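Local coordinates for PPC domain-containing protein (Pyrococcus horikoshii, PDB 2DT4) that is of unknown function but belongs to the plant- and prokaryote-conserved (PPC) family, whose plant members carry AT-hook DNA-binding motifs, at residues 18-22 against 23-27. Numbering follows the deposited sequence.
Sequences EGEEL and LTYIK
The carboxylate of Glu20 meets the Tyr25 ring at its edge, near the ring plane, with Glu20 CD 3.6 Å from Tyr25 CD1. The two flat groups stand 77° apart, and the bend at chi2 (-90°) of Glu20 folds the acid back against the CB and CD1 side of the tyrosine. At the far end of the ring, Tyr25 OH is hydrogen-bonded to the backbone O of Leu141 of the second subunit, so this residue links the start of the helix to the trimer interface.

The second carboxylate, that of Glu21, is turned over the first turn of the helix, where backbone N-H groups come at it from above its plane. Its OE1 takes two bonds from one residue, from Thr24 N (2.8 Å) and from Thr24 OG1 (2.7 Å), the latter to the anti lone pair of OE1, the one pointing away from OE2; OE2 accepts from Leu23 N at 3.1 Å. Glu21 is thus the N-cap of helix 22-33, which follows strand 5-16 in the PPC domain. CG lies anti to the backbone N (chi1 -171°), and a bend at chi2 then brings the acid back to the helix end. OE2 is also bonded to Gly109 N, which ties the cap to strand 106-111. With Glu21 replaced by an alanine, the amides of Leu23, Thr24 and Gly109 and the hydroxyl of Thr24 would probably lose their carboxylate acceptor.

The main chain takes over from the cap: Tyr25 N bonds to Glu21 O (2.9 Å), and Ile26 N to Leu22 O (3.0 Å). Beside the second of these bonds Leu22 and Ile26 lie side by side and point the same way, their CD1 methyls 3.9 Å apart, while Leu22 also packs on Val16 and Val111 and Ile26 on Val88.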
loop_
_atom_site.group_PDB
_atom_site.type_symbol
_atom_site.label_atom_id
_atom_site.label_comp_id
_atom_site.label_asym_id
_atom_site.label_seq_id
_atom_site.Cartn_x
_atom_site.Cartn_y
_atom_site.Cartn_z
ATOM N N GLU A 18 -8.513 -18.020 -9.097
ATOM C CA GLU A 18 -9.768 -18.090 -8.351
ATOM C C GLU A 18 -9.789 -19.362 -7.497
ATOM O O GLU A 18 -9.506 -20.475 -7.982
ATOM C CB GLU A 18 -10.972 -18.057 -9.293
ATOM C CG GLU A 18 -12.319 -18.151 -8.583
ATOM C CD GLU A 18 -13.495 -18.355 -9.520
ATOM O OE1 GLU A 18 -13.295 -18.787 -10.683
ATOM O OE2 GLU A 18 -14.621 -18.096 -9.064
ATOM N N GLY A 19 -10.229 -19.176 -6.255
ATOM C CA GLY A 19 -10.362 -20.287 -5.331
ATOM C C GLY A 19 -9.187 -20.637 -4.459
ATOM O O GLY A 19 -9.350 -21.408 -3.488
ATOM N N GLU A 20 -8.029 -20.018 -4.723
ATOM C CA GLU A 20 -6.891 -20.255 -3.838
ATOM C C GLU A 20 -7.184 -19.515 -2.556
ATOM O O GLU A 20 -7.849 -18.451 -2.590
ATOM C CB GLU A 20 -5.598 -19.690 -4.439
ATOM C CG GLU A 20 -5.055 -20.554 -5.560
ATOM C CD GLU A 20 -4.080 -21.647 -5.097
ATOM O OE1 GLU A 20 -3.743 -21.773 -3.904
ATOM O OE2 GLU A 20 -3.605 -22.392 -5.983
ATOM N N GLU A 21 -6.525 -19.955 -1.489
ATOM C CA GLU A 21 -6.552 -19.181 -0.246
ATOM C C GLU A 21 -5.290 -18.333 -0.396
ATOM O O GLU A 21 -4.206 -18.851 -0.676
ATOM C CB GLU A 21 -6.486 -20.028 1.016
ATOM C CG GLU A 21 -6.739 -19.237 2.301
ATOM C CD GLU A 21 -5.566 -18.405 2.708
ATOM O OE1 GLU A 21 -4.458 -18.975 2.864
ATOM O OE2 GLU A 21 -5.741 -17.180 2.898
ATOM N N LEU A 22 -5.499 -17.009 -0.332
ATOM C CA LEU A 22 -4.398 -16.095 -0.649
ATOM C C LEU A 22 -3.057 -16.291 0.085
ATOM O O LEU A 22 -1.989 -16.285 -0.548
ATOM C CB LEU A 22 -4.910 -14.666 -0.489
ATOM C CG LEU A 22 -3.953 -13.557 -0.923
ATOM C CD1 LEU A 22 -3.535 -13.759 -2.369
ATOM C CD2 LEU A 22 -4.609 -12.188 -0.710
ATOM N N LEU A 23 -3.098 -16.401 1.412
ATOM C CA LEU A 23 -1.866 -16.556 2.198
ATOM C C LEU A 23 -1.161 -17.851 1.823
ATOM O O LEU A 23 0.064 -17.873 1.629
ATOM C CB LEU A 23 -2.078 -16.471 3.730
ATOM C CG LEU A 23 -2.578 -15.115 4.237
ATOM C CD1 LEU A 23 -2.956 -15.266 5.693
ATOM C CD2 LEU A 23 -1.534 -14.024 4.061
ATOM N N THR A 24 -1.954 -18.907 1.664
ATOM C CA THR A 24 -1.445 -20.212 1.283
ATOM C C THR A 24 -0.758 -20.145 -0.051
ATOM O O THR A 24 0.355 -20.633 -0.195
ATOM C CB THR A 24 -2.592 -21.223 1.291
ATOM O OG1 THR A 24 -3.107 -21.325 2.625
ATOM C CG2 THR A 24 -2.083 -22.628 0.950
ATOM N N TYR A 25 -1.379 -19.502 -1.035
ATOM C CA TYR A 25 -0.786 -19.423 -2.360
ATOM C C TYR A 25 0.538 -18.664 -2.310
ATOM O O TYR A 25 1.516 -19.083 -2.887
ATOM C CB TYR A 25 -1.742 -18.735 -3.347
ATOM C CG TYR A 25 -1.168 -18.502 -4.719
ATOM C CD1 TYR A 25 -1.439 -19.362 -5.778
ATOM C CD2 TYR A 25 -0.329 -17.427 -4.962
ATOM C CE1 TYR A 25 -0.908 -19.136 -7.031
ATOM C CE2 TYR A 25 0.205 -17.199 -6.207
ATOM C CZ TYR A 25 -0.089 -18.053 -7.228
ATOM O OH TYR A 25 0.419 -17.803 -8.467
ATOM N N ILE A 26 0.577 -17.550 -1.588
ATOM C CA ILE A 26 1.781 -16.740 -1.592
ATOM C C ILE A 26 2.901 -17.566 -0.942
ATOM O O ILE A 26 4.011 -17.567 -1.448
ATOM C CB ILE A 26 1.583 -15.346 -0.909
ATOM C CG1 ILE A 26 0.624 -14.482 -1.733
ATOM C CG2 ILE A 26 2.942 -14.640 -0.757
ATOM C CD1 ILE A 26 0.102 -13.323 -0.994
ATOM N N LYS A 27 2.600 -18.286 0.144
ATOM C CA LYS A 27 3.571 -19.179 0.787
ATOM C C LYS A 27 4.095 -20.242 -0.182
ATOM O O LYS A 27 5.317 -20.439 -0.320
ATOM C CB LYS A 27 2.969 -19.842 2.019
ATOM C CG LYS A 27 3.906 -20.875 2.649
ATOM C CD LYS A 27 3.368 -21.441 3.973
ATOM C CE LYS A 27 4.319 -22.479 4.506
ATOM N NZ LYS A 27 4.233 -22.833 5.972
#